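Local coordinates for protein oxygen-independent coproporphyrinogen III oxidase (PDB 1OLT) that catalyses the oxygen-independent oxidative decarboxylation of coproporphyrinogen III to protoporphyrinogen IX in heme biosynthesis, using a [4Fe-4S] cluster and S-adenosylmethionine, at residues Ala88-Gln91 with Glu92-Arg96; Ala193-Asn196 with His197-Ile201; Pro215-Pro219 with Glu220-Phe224; Ala275-Gln279 with Ser280-Phe284; Leu363-Asp366 with Asp367-Arg371. One frame throughout, in Å; residues are numbered along the deposited sequence.

Interaction 1: residues Ala88-Gln91 with Glu92-Arg96; sequences ALEQ and EIVHR
L89 and I93 stand one turn apart on helix 80-96, and the amide of I93 gives its hydrogen to the carbonyl of L89, with I93 N 2.8 Å from L89 O and the donor almost in line with the carbonyl bond. The same i to i+4 bond joins E92 N to A88 O at 2.9 Å, within the carbonyl plane, and V94 N to E90 O at 2.9 Å, from a donor tilted out of the E90 carbonyl plane. Each of these backbone acceptors is thus met by the amide one turn on. The carboxylate of E92 is buried, yet satisfied: OE1 accepts from Y346 OH and from the amide of G325, and OE2 from the side chain of N339. Its chain runs extended, with CG anti to the backbone N (chi1 -171°), which carries the acid off the helix to these donors; OE1 also lies 3.9 Å from L89 CD2. E90 forms a salt bridge with R125 of helix 120-133. Branched I93 suits a helix face turned inward: its CD1 comes back along the chain to 4.4 Å from L89 CB, and L89 and I93 rest against helix 120-133, while A88 is small enough to let helix 343-353 come close. Such a helix, buried on one side and charged on another, is typical of the outer layer of the partial TIM-like barrel of radical SAM enzymes.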
# COMPACT_ATOMS: atom_id res chain seq x y z
N ALA A 88 1.03 24.28 -4.90
CA ALA A 88 2.33 23.75 -4.45
C ALA A 88 2.79 22.55 -5.28
O ALA A 88 3.93 22.46 -5.64
CB ALA A 88 2.29 23.39 -3.01
N LEU A 89 1.87 21.65 -5.59
CA LEU A 89 2.13 20.50 -6.46
C LEU A 89 2.56 20.94 -7.84
O LEU A 89 3.55 20.40 -8.39
CB LEU A 89 0.93 19.58 -6.59
CG LEU A 89 0.62 18.65 -5.43
CD1 LEU A 89 -0.69 17.99 -5.76
CD2 LEU A 89 1.76 17.61 -5.33
N GLU A 90 1.91 21.96 -8.38
CA GLU A 90 2.38 22.55 -9.65
C GLU A 90 3.88 22.93 -9.60
O GLU A 90 4.63 22.66 -10.53
CB GLU A 90 1.56 23.79 -10.02
CG GLU A 90 2.06 24.48 -11.30
CD GLU A 90 1.14 25.64 -11.80
OE1 GLU A 90 0.30 26.16 -11.03
OE2 GLU A 90 1.32 26.12 -12.97
N GLN A 91 4.28 23.61 -8.56
CA GLN A 91 5.67 24.04 -8.42
C GLN A 91 6.59 22.80 -8.23
O GLN A 91 7.64 22.68 -8.87
CB GLN A 91 5.83 25.02 -7.29
CG GLN A 91 5.19 26.43 -7.51
CD GLN A 91 5.54 27.04 -8.81
OE1 GLN A 91 6.68 26.94 -9.22
NE2 GLN A 91 4.54 27.55 -9.55
N GLU A 92 6.16 21.84 -7.45
CA GLU A 92 6.96 20.61 -7.28
C GLU A 92 7.14 19.89 -8.64
O GLU A 92 8.28 19.49 -8.99
CB GLU A 92 6.38 19.66 -6.19
CG GLU A 92 7.30 18.52 -5.87
CD GLU A 92 6.74 17.49 -4.82
OE1 GLU A 92 5.58 17.63 -4.35
OE2 GLU A 92 7.48 16.53 -4.51
N ILE A 93 6.07 19.78 -9.39
CA ILE A 93 6.06 19.09 -10.64
C ILE A 93 6.95 19.82 -11.63
O ILE A 93 7.82 19.20 -12.34
CB ILE A 93 4.64 18.93 -11.17
CG1 ILE A 93 3.90 17.88 -10.33
CG2 ILE A 93 4.66 18.56 -12.60
CD1 ILE A 93 2.41 17.94 -10.40
N VAL A 94 6.81 21.14 -11.65
CA VAL A 94 7.58 21.97 -12.56
C VAL A 94 9.09 21.87 -12.31
O VAL A 94 9.87 21.90 -13.22
CB VAL A 94 7.01 23.46 -12.43
CG1 VAL A 94 8.00 24.43 -12.61
CG2 VAL A 94 5.80 23.59 -13.42
N HIS A 95 9.49 21.72 -11.05
CA HIS A 95 10.88 21.56 -10.71
C HIS A 95 11.45 20.11 -10.85
O HIS A 95 12.55 19.97 -11.24
CB HIS A 95 11.13 22.12 -9.31
CG HIS A 95 10.94 23.61 -9.23
ND1 HIS A 95 12.00 24.49 -9.14
CD2 HIS A 95 9.81 24.38 -9.26
CE1 HIS A 95 11.53 25.74 -9.10
NE2 HIS A 95 10.22 25.70 -9.19
N ARG A 96 10.67 19.08 -10.53
CA ARG A 96 11.13 17.68 -10.54
C ARG A 96 11.00 17.02 -11.89
O ARG A 96 11.91 16.31 -12.33
CB ARG A 96 10.40 16.82 -9.52
CG ARG A 96 10.83 17.05 -8.11
CD ARG A 96 12.26 16.66 -7.93
NE ARG A 96 12.74 16.52 -6.57
CZ ARG A 96 13.92 16.95 -6.12
NH1 ARG A 96 14.73 17.69 -6.87
NH2 ARG A 96 14.29 16.70 -4.87

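Interaction 2: residues Ala193-Asn196 with His197-Ile201; sequences ALLN and HAREI
L195 and R199, four residues apart on helix 188-200, cross at a slant, the methyl L195 CD2 lying 3.3 Å from R199 NH2 and approaching the guanidinium neither squarely over its face nor at its edge. The arginine reaches back along the helix because its chain starts extended, CG opposite the backbone N (chi1 -176°), and then bends at chi3. An arginine suits this place, since its aliphatic part can follow the helix surface while NH2 hydrogen-bonds to the carbonyl of N233. H197 leaves another side of the helix. Its CB sits 3.2 Å from A193 O, and the ring swings outward until NE2 meets the carboxylate of D157 in helix 154-161. A198, with nothing beyond CB, allows a close approach to L156 of that helix and to L167 of strand 166-172, and L194 packs on L156 and M169 beside it. Beneath the side chains the amides of H197 and R199 bond to the carbonyls one turn back, H197 N to A193 O at 2.9 Å and R199 N to L195 O at 3.0 Å. Leucine and alanine turned to the sheet, with polar groups tying the flanks to neighbouring elements, mark this as an amphipathic outer helix of the partial TIM-like barrel of radical SAM enzymes.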
# COMPACT_ATOMS: atom_id res chain seq x y z
N ALA A 193 -24.28 1.50 -4.96
CA ALA A 193 -24.48 2.26 -6.19
C ALA A 193 -23.15 2.71 -6.81
O ALA A 193 -22.94 2.65 -8.01
CB ALA A 193 -25.38 3.50 -5.94
N LEU A 194 -22.26 3.17 -5.98
CA LEU A 194 -21.01 3.70 -6.43
C LEU A 194 -20.16 2.61 -7.06
O LEU A 194 -19.63 2.79 -8.16
CB LEU A 194 -20.28 4.32 -5.25
CG LEU A 194 -19.11 5.25 -5.50
CD1 LEU A 194 -19.51 6.48 -6.25
CD2 LEU A 194 -18.48 5.64 -4.13
N LEU A 195 -20.03 1.47 -6.38
CA LEU A 195 -19.18 0.39 -6.92
C LEU A 195 -19.78 -0.23 -8.17
O LEU A 195 -19.05 -0.50 -9.14
CB LEU A 195 -18.85 -0.64 -5.83
CG LEU A 195 -17.86 -1.72 -6.21
CD1 LEU A 195 -17.01 -2.12 -4.96
CD2 LEU A 195 -18.57 -3.01 -6.82
N ASN A 196 -21.07 -0.43 -8.19
CA ASN A 196 -21.70 -0.95 -9.38
C ASN A 196 -21.66 0.04 -10.60
O ASN A 196 -21.50 -0.37 -11.73
CB ASN A 196 -23.10 -1.46 -9.04
CG ASN A 196 -23.05 -2.81 -8.26
OD1 ASN A 196 -23.50 -2.91 -7.11
ND2 ASN A 196 -22.43 -3.84 -8.89
N HIS A 197 -21.72 1.34 -10.35
CA HIS A 197 -21.53 2.32 -11.38
C HIS A 197 -20.05 2.29 -11.91
O HIS A 197 -19.81 2.41 -13.13
CB HIS A 197 -21.90 3.76 -10.87
CG HIS A 197 -21.87 4.81 -11.93
ND1 HIS A 197 -22.50 4.65 -13.15
CD2 HIS A 197 -21.28 6.02 -11.97
CE1 HIS A 197 -22.30 5.73 -13.89
NE2 HIS A 197 -21.55 6.57 -13.19
N ALA A 198 -19.10 2.14 -11.00
CA ALA A 198 -17.69 2.05 -11.37
C ALA A 198 -17.53 0.88 -12.34
O ALA A 198 -16.95 1.04 -13.37
CB ALA A 198 -16.81 1.85 -10.17
N ARG A 199 -18.11 -0.26 -12.01
CA ARG A 199 -18.05 -1.44 -12.85
C ARG A 199 -18.73 -1.21 -14.21
O ARG A 199 -18.17 -1.58 -15.29
CB ARG A 199 -18.73 -2.63 -12.11
CG ARG A 199 -18.65 -3.91 -12.85
CD ARG A 199 -19.50 -5.15 -12.27
NE ARG A 199 -19.79 -5.12 -10.83
CZ ARG A 199 -19.03 -5.72 -9.89
NH1 ARG A 199 -17.88 -6.35 -10.20
NH2 ARG A 199 -19.41 -5.65 -8.64
N GLU A 200 -19.90 -0.60 -14.19
CA GLU A 200 -20.64 -0.34 -15.39
C GLU A 200 -19.91 0.57 -16.38
O GLU A 200 -20.04 0.38 -17.57
CB GLU A 200 -22.06 0.17 -15.06
CG GLU A 200 -22.96 -0.97 -14.56
CD GLU A 200 -24.40 -0.58 -14.48
OE1 GLU A 200 -24.67 0.53 -13.99
OE2 GLU A 200 -25.27 -1.39 -14.94
N ILE A 201 -19.12 1.52 -15.89
CA ILE A 201 -18.39 2.43 -16.79
C ILE A 201 -16.94 1.96 -17.08
O ILE A 201 -16.20 2.68 -17.69
CB ILE A 201 -18.42 3.90 -16.31
CG1 ILE A 201 -17.65 4.07 -15.06
CG2 ILE A 201 -19.90 4.37 -16.15
CD1 ILE A 201 -17.73 5.49 -14.61

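Interaction 3: residues Pro215-Pro219 with Glu220-Phe224; sequences PKQTP and ESFAF
The amide of F222 bonds to the carbonyl of T218, F222 N to T218 O 2.9 Å, close to the line of the carbonyl, and so closes the first turn of helix 219-232. Around it the side chains of T218 and S221 exchange bonds: the hydroxyl of S221 takes the backbone amide of T218, T218 N to S221 OG 3.0 Å, and T218 OG1 accepts from S221 N at 3.1 Å, both bonds nearly straight. This reciprocal pair is a capping box, with T218 as the N-cap. Both hydroxyls stand between their own backbone N and carbonyl carbon, T218 at chi1 59° and S221 at 83°, the setting that turns each short side chain back toward the other's amide. Threonine and serine suit the job because a short side-chain hydroxyl sits close enough to the backbone to accept an N-H there. A223 N then bonds to P219 O at 3.0 Å. P219 fits the first helical turn, where a missing N-H costs no helical bond and its ring already restricts phi. Ahead of the cap, Q217 lies beside F222, pointing the same way, with NE2 3.7 Å from F222 CD1 at the edge of the ring and the amide plane 74° from the ring plane. That amide is anchored at both ends, NE2 to D173 and the carbonyl of I211, OE1 to the amide of L214, while F222 packs against I269 and T273 of helix 263-279. The chemistry implies a well-defined helix start: S221 N is met by T218 OG1 and T218 N by S221 OG, and the buried glutamine fixes the incoming loop after strand 207-212.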
# COMPACT_ATOMS: atom_id res chain seq x y z
N PRO A 215 -13.75 -1.23 17.30
CA PRO A 215 -14.61 -1.35 18.47
C PRO A 215 -15.91 -1.99 18.17
O PRO A 215 -16.57 -1.72 17.20
CB PRO A 215 -14.80 0.10 18.95
CG PRO A 215 -14.42 0.91 17.82
CD PRO A 215 -13.34 0.17 17.05
N LYS A 216 -16.27 -2.89 19.05
CA LYS A 216 -17.51 -3.66 19.02
C LYS A 216 -17.61 -4.72 17.91
O LYS A 216 -18.61 -5.40 17.84
CB LYS A 216 -18.78 -2.77 19.03
CG LYS A 216 -18.92 -1.89 20.29
CD LYS A 216 -19.16 -2.78 21.53
CE LYS A 216 -19.78 -2.00 22.69
NZ LYS A 216 -20.26 -3.00 23.70
N GLN A 217 -16.58 -4.93 17.10
CA GLN A 217 -16.62 -6.04 16.12
C GLN A 217 -16.45 -7.36 16.82
O GLN A 217 -15.63 -7.47 17.75
CB GLN A 217 -15.49 -5.93 15.10
CG GLN A 217 -15.70 -4.81 14.11
CD GLN A 217 -14.56 -4.75 13.10
OE1 GLN A 217 -13.39 -5.17 13.43
NE2 GLN A 217 -14.83 -4.27 11.90
N THR A 218 -17.18 -8.37 16.41
CA THR A 218 -16.98 -9.75 16.88
C THR A 218 -16.95 -10.70 15.67
O THR A 218 -17.23 -10.27 14.59
CB THR A 218 -18.19 -10.18 17.73
OG1 THR A 218 -19.33 -10.08 16.90
CG2 THR A 218 -18.52 -9.20 18.97
N PRO A 219 -16.58 -11.97 15.85
CA PRO A 219 -16.71 -12.96 14.77
C PRO A 219 -18.06 -12.92 14.07
O PRO A 219 -18.11 -12.89 12.81
CB PRO A 219 -16.39 -14.31 15.49
CG PRO A 219 -15.39 -13.90 16.53
CD PRO A 219 -15.85 -12.51 17.00
N GLU A 220 -19.13 -12.85 14.86
CA GLU A 220 -20.47 -12.90 14.32
C GLU A 220 -20.86 -11.58 13.56
O GLU A 220 -21.50 -11.64 12.50
CB GLU A 220 -21.46 -13.35 15.44
CG GLU A 220 -21.34 -14.86 15.87
CD GLU A 220 -20.13 -15.27 16.82
OE1 GLU A 220 -19.69 -14.47 17.71
OE2 GLU A 220 -19.62 -16.45 16.68
N SER A 221 -20.47 -10.41 14.07
CA SER A 221 -20.68 -9.15 13.34
C SER A 221 -19.84 -9.08 12.05
O SER A 221 -20.32 -8.66 11.01
CB SER A 221 -20.46 -7.90 14.21
OG SER A 221 -19.09 -7.56 14.28
N PHE A 222 -18.61 -9.51 12.12
CA PHE A 222 -17.79 -9.42 10.93
C PHE A 222 -18.25 -10.44 9.83
O PHE A 222 -18.21 -10.09 8.65
CB PHE A 222 -16.29 -9.54 11.23
CG PHE A 222 -15.42 -8.86 10.17
CD1 PHE A 222 -15.22 -7.50 10.17
CD2 PHE A 222 -14.80 -9.62 9.17
CE1 PHE A 222 -14.44 -6.88 9.21
CE2 PHE A 222 -13.99 -9.00 8.21
CZ PHE A 222 -13.80 -7.65 8.23
N ALA A 223 -18.75 -11.60 10.22
CA ALA A 223 -19.25 -12.60 9.25
C ALA A 223 -20.43 -12.02 8.46
O ALA A 223 -20.49 -12.15 7.26
CB ALA A 223 -19.60 -13.92 9.91
N PHE A 224 -21.32 -11.35 9.16
CA PHE A 224 -22.42 -10.64 8.57
C PHE A 224 -21.99 -9.52 7.60
O PHE A 224 -22.54 -9.37 6.53
CB PHE A 224 -23.30 -10.06 9.68
CG PHE A 224 -24.61 -9.57 9.17
CD1 PHE A 224 -25.66 -10.48 8.92
CD2 PHE A 224 -24.80 -8.21 8.89
CE1 PHE A 224 -26.91 -10.03 8.41
CE2 PHE A 224 -26.04 -7.74 8.38
CZ PHE A 224 -27.10 -8.65 8.13

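Interaction 4: residues Ala275-Gln279 with Ser280-Phe284; sequences AFLTQ and SGYQF
A Schellman motif, with G281 at the turn, ends helix 263-279 and leads the chain into strand 283-286; S280, Y282 and L277 bury the most surface in it. Its two characteristic bonds run back into the last turn: Y282 N to L277 O at 2.9 Å, and G281 N to T278 O at 3.0 Å, the second from well above the carbonyl plane. Glycine suits position 281, for with phi at 92° a CB would be jammed against the preceding carbonyl oxygen. S280 is gripped just before the turn. Both its backbone N and its OG bond to F276 O, from opposite faces of the carbonyl plane, at 2.9 and 2.8 Å; the OG sits beside the backbone N (chi1 -59°), close enough to fold back on that carbonyl. Serine thus gives a second donor to an acceptor near the helix end. The same hydroxyl oxygen also lies over one face of the F276 ring, toward its rim. On the buried side L277 and Y282 cross at a slant, a leucine and a large aromatic residue that both pack on L237 of strand 236-241. The tyrosine hydroxyl is held by the carbonyl of P234. Between the side chains of this pair, the closest carbons are L277 CD2 and Y282 CD2, 3.9 Å apart.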
# COMPACT_ATOMS: atom_id res chain seq x y z
N ALA A 275 -11.42 -18.21 5.25
CA ALA A 275 -12.29 -19.25 4.74
C ALA A 275 -13.47 -18.76 3.88
O ALA A 275 -13.81 -19.37 2.86
CB ALA A 275 -12.81 -20.19 5.88
N PHE A 276 -14.12 -17.70 4.31
CA PHE A 276 -15.27 -17.23 3.63
C PHE A 276 -14.91 -16.55 2.28
O PHE A 276 -15.62 -16.73 1.27
CB PHE A 276 -16.04 -16.25 4.49
CG PHE A 276 -17.25 -15.69 3.80
CD1 PHE A 276 -18.43 -16.44 3.75
CD2 PHE A 276 -17.21 -14.46 3.18
CE1 PHE A 276 -19.56 -15.93 3.08
CE2 PHE A 276 -18.35 -13.93 2.53
CZ PHE A 276 -19.52 -14.68 2.49
N LEU A 277 -13.83 -15.79 2.26
CA LEU A 277 -13.36 -15.21 1.04
C LEU A 277 -12.93 -16.33 0.01
O LEU A 277 -13.21 -16.21 -1.17
CB LEU A 277 -12.30 -14.14 1.31
CG LEU A 277 -12.90 -12.93 2.01
CD1 LEU A 277 -11.80 -11.86 2.29
CD2 LEU A 277 -14.03 -12.30 1.15
N THR A 278 -12.31 -17.40 0.48
CA THR A 278 -11.95 -18.51 -0.36
C THR A 278 -13.20 -19.20 -1.01
O THR A 278 -13.31 -19.37 -2.26
CB THR A 278 -11.22 -19.56 0.47
OG1 THR A 278 -9.96 -19.04 0.86
CG2 THR A 278 -10.89 -20.88 -0.36
N GLN A 279 -14.17 -19.49 -0.13
CA GLN A 279 -15.48 -19.94 -0.55
C GLN A 279 -16.15 -18.98 -1.61
O GLN A 279 -16.85 -19.47 -2.51
CB GLN A 279 -16.39 -20.09 0.65
CG GLN A 279 -17.82 -20.55 0.35
CD GLN A 279 -18.78 -20.58 1.61
OE1 GLN A 279 -19.47 -19.59 1.93
NE2 GLN A 279 -18.81 -21.74 2.28
N SER A 280 -15.89 -17.66 -1.49
CA SER A 280 -16.45 -16.64 -2.36
C SER A 280 -15.67 -16.38 -3.67
O SER A 280 -16.03 -15.50 -4.43
CB SER A 280 -16.62 -15.31 -1.63
OG SER A 280 -17.46 -15.53 -0.52
N GLY A 281 -14.59 -17.16 -3.88
CA GLY A 281 -13.80 -17.10 -5.09
C GLY A 281 -12.65 -16.15 -5.02
O GLY A 281 -12.14 -15.78 -6.04
N TYR A 282 -12.24 -15.72 -3.84
CA TYR A 282 -11.04 -14.88 -3.74
C TYR A 282 -9.77 -15.70 -3.27
O TYR A 282 -9.83 -16.48 -2.31
CB TYR A 282 -11.27 -13.73 -2.82
CG TYR A 282 -12.36 -12.78 -3.24
CD1 TYR A 282 -12.13 -11.81 -4.20
CD2 TYR A 282 -13.66 -12.91 -2.71
CE1 TYR A 282 -13.17 -10.93 -4.61
CE2 TYR A 282 -14.68 -12.06 -3.07
CZ TYR A 282 -14.44 -11.07 -4.04
OH TYR A 282 -15.48 -10.22 -4.36
N GLN A 283 -8.67 -15.58 -3.99
CA GLN A 283 -7.37 -16.11 -3.53
C GLN A 283 -6.76 -15.18 -2.47
O GLN A 283 -6.70 -13.94 -2.68
CB GLN A 283 -6.43 -16.20 -4.73
CG GLN A 283 -5.40 -17.29 -4.69
CD GLN A 283 -4.55 -17.30 -5.96
OE1 GLN A 283 -5.08 -17.34 -7.08
NE2 GLN A 283 -3.24 -17.22 -5.79
N PHE A 284 -6.32 -15.72 -1.34
CA PHE A 284 -5.47 -14.94 -0.40
C PHE A 284 -4.06 -14.75 -1.05
O PHE A 284 -3.33 -15.71 -1.20
CB PHE A 284 -5.37 -15.64 0.97
CG PHE A 284 -4.55 -14.87 2.01
CD1 PHE A 284 -4.59 -13.49 2.09
CD2 PHE A 284 -3.75 -15.55 2.91
CE1 PHE A 284 -3.85 -12.79 3.00
CE2 PHE A 284 -3.00 -14.89 3.86
CZ PHE A 284 -3.04 -13.50 3.92
O HOH W 1 -8.98 -16.63 0.84

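Interaction 5: residues Leu363-Asp366 with Asp367-Arg371; sequences LTRD and DCIRR
A capping box starts helix 365-380, a helix of the HemN C-terminal family region, with T364 as the N-cap and D367 as its partner. T364 OG1 accepts from D367 N at 3.1 Å, and in exchange D367 OD2 accepts from T364 N at 3.1 Å, met from above the carboxylate plane. The threonine hydroxyl can face the helix because it stands between the backbone N and the carbonyl carbon (chi1 61°). Aspartate suits the third helix position: its short carboxylate reaches back to the T364 amide, and its negative charge probably interacts favourably with the helix dipole, while OD1 takes a bond from Y443. L363 lies just before the cap as a hydrophobic cover, its CB 3.5 Å from D367 CB and 3.8 Å from C368 SG. Within the first turns, D366 and R370, four residues apart, form a salt bridge in which R370 NE is 3.0 Å from D366 OD1, on the syn side of the carboxylate; the bond to OD2 is weak. The carboxylate and guanidinium planes are turned 67° apart. It is NE, at the edge of the guanidinium, that makes the bonds to D366. R370 NH1 goes to D403 and the carbonyl of F440, and D366 OD1 takes a further bond from Y399. The helix follows strand 357-362, with L363 and R371 resting on Y336 of strand 335-339, and R370 reaching helix 401-412.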
# COMPACT_ATOMS: atom_id res chain seq x y z
N LEU A 363 20.68 2.89 -0.31
CA LEU A 363 20.86 1.53 0.13
C LEU A 363 22.29 1.02 -0.21
O LEU A 363 22.79 1.25 -1.29
CB LEU A 363 19.84 0.60 -0.53
CG LEU A 363 18.42 0.52 0.01
CD1 LEU A 363 17.73 1.85 -0.07
CD2 LEU A 363 17.58 -0.56 -0.76
N THR A 364 22.93 0.38 0.74
CA THR A 364 24.17 -0.35 0.50
C THR A 364 23.93 -1.62 -0.36
O THR A 364 22.81 -1.96 -0.66
CB THR A 364 24.83 -0.80 1.82
OG1 THR A 364 23.93 -1.67 2.53
CG2 THR A 364 25.10 0.41 2.77
N ARG A 365 25.01 -2.29 -0.73
CA ARG A 365 24.92 -3.57 -1.44
C ARG A 365 24.12 -4.59 -0.66
O ARG A 365 23.22 -5.20 -1.18
CB ARG A 365 26.31 -4.18 -1.69
CG ARG A 365 26.54 -4.57 -3.11
CD ARG A 365 27.91 -5.08 -3.33
NE ARG A 365 27.97 -6.42 -2.78
CZ ARG A 365 27.82 -7.55 -3.48
NH1 ARG A 365 27.61 -7.52 -4.81
NH2 ARG A 365 27.90 -8.70 -2.83
N ASP A 366 24.45 -4.72 0.60
CA ASP A 366 23.77 -5.60 1.52
C ASP A 366 22.28 -5.25 1.68
O ASP A 366 21.45 -6.15 1.66
CB ASP A 366 24.49 -5.51 2.87
CG ASP A 366 23.89 -6.42 3.91
OD1 ASP A 366 24.00 -7.63 3.68
OD2 ASP A 366 23.26 -6.02 4.92
N ASP A 367 21.97 -3.94 1.80
CA ASP A 367 20.57 -3.46 1.85
C ASP A 367 19.85 -3.97 0.60
O ASP A 367 18.72 -4.47 0.69
CB ASP A 367 20.48 -1.92 1.86
CG ASP A 367 20.92 -1.29 3.20
OD1 ASP A 367 20.96 -1.96 4.27
OD2 ASP A 367 21.23 -0.08 3.26
N CYS A 368 20.51 -3.85 -0.56
CA CYS A 368 19.82 -4.18 -1.83
C CYS A 368 19.54 -5.66 -1.96
O CYS A 368 18.47 -6.05 -2.42
CB CYS A 368 20.62 -3.69 -3.03
SG CYS A 368 20.58 -1.89 -3.28
N ILE A 369 20.52 -6.47 -1.61
CA ILE A 369 20.33 -7.90 -1.64
C ILE A 369 19.05 -8.18 -0.82
O ILE A 369 18.06 -8.68 -1.30
CB ILE A 369 21.61 -8.59 -1.06
CG1 ILE A 369 22.80 -8.46 -2.06
CG2 ILE A 369 21.33 -10.02 -0.72
CD1 ILE A 369 24.23 -8.29 -1.40
N ARG A 370 19.14 -7.81 0.46
CA ARG A 370 18.20 -8.24 1.47
C ARG A 370 16.82 -7.75 1.12
O ARG A 370 15.84 -8.43 1.37
CB ARG A 370 18.65 -7.74 2.84
CG ARG A 370 19.91 -8.42 3.41
CD ARG A 370 20.37 -7.81 4.69
NE ARG A 370 21.57 -8.49 5.18
CZ ARG A 370 21.58 -9.66 5.79
NH1 ARG A 370 20.48 -10.33 6.04
NH2 ARG A 370 22.75 -10.16 6.16
N ARG A 371 16.75 -6.56 0.51
CA ARG A 371 15.49 -6.08 -0.05
C ARG A 371 14.95 -7.10 -1.03
O ARG A 371 13.75 -7.43 -1.00
CB ARG A 371 15.67 -4.73 -0.77
CG ARG A 371 14.42 -4.18 -1.42
CD ARG A 371 14.68 -3.18 -2.55
NE ARG A 371 15.61 -3.80 -3.47
CZ ARG A 371 16.51 -3.19 -4.22
NH1 ARG A 371 16.61 -1.86 -4.25
NH2 ARG A 371 17.32 -3.93 -4.97

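The five interactions follow one another along the chain. Interactions 1, 2 and 3 all fall inside the radical SAM core, on helices 80-96, 188-200 and 219-232 around the parallel strands near whose ends cluster and cofactor bind; interaction 4 ends helix 263-279 where the chain passes into antiparallel strand 283-286. Interactions 3 and 4 are neighbours, with centres 18 Å apart and nearest atoms about 5 Å apart, since helices 219-232 and 263-279 pack together. Interaction 1 lies across the chain's centre from both. Interaction 5 belongs to the C-terminal region, 43 Å between centres from interaction 2. Helix body, helix start and helix end are thus all represented round one catalytic barrel and its appended domain.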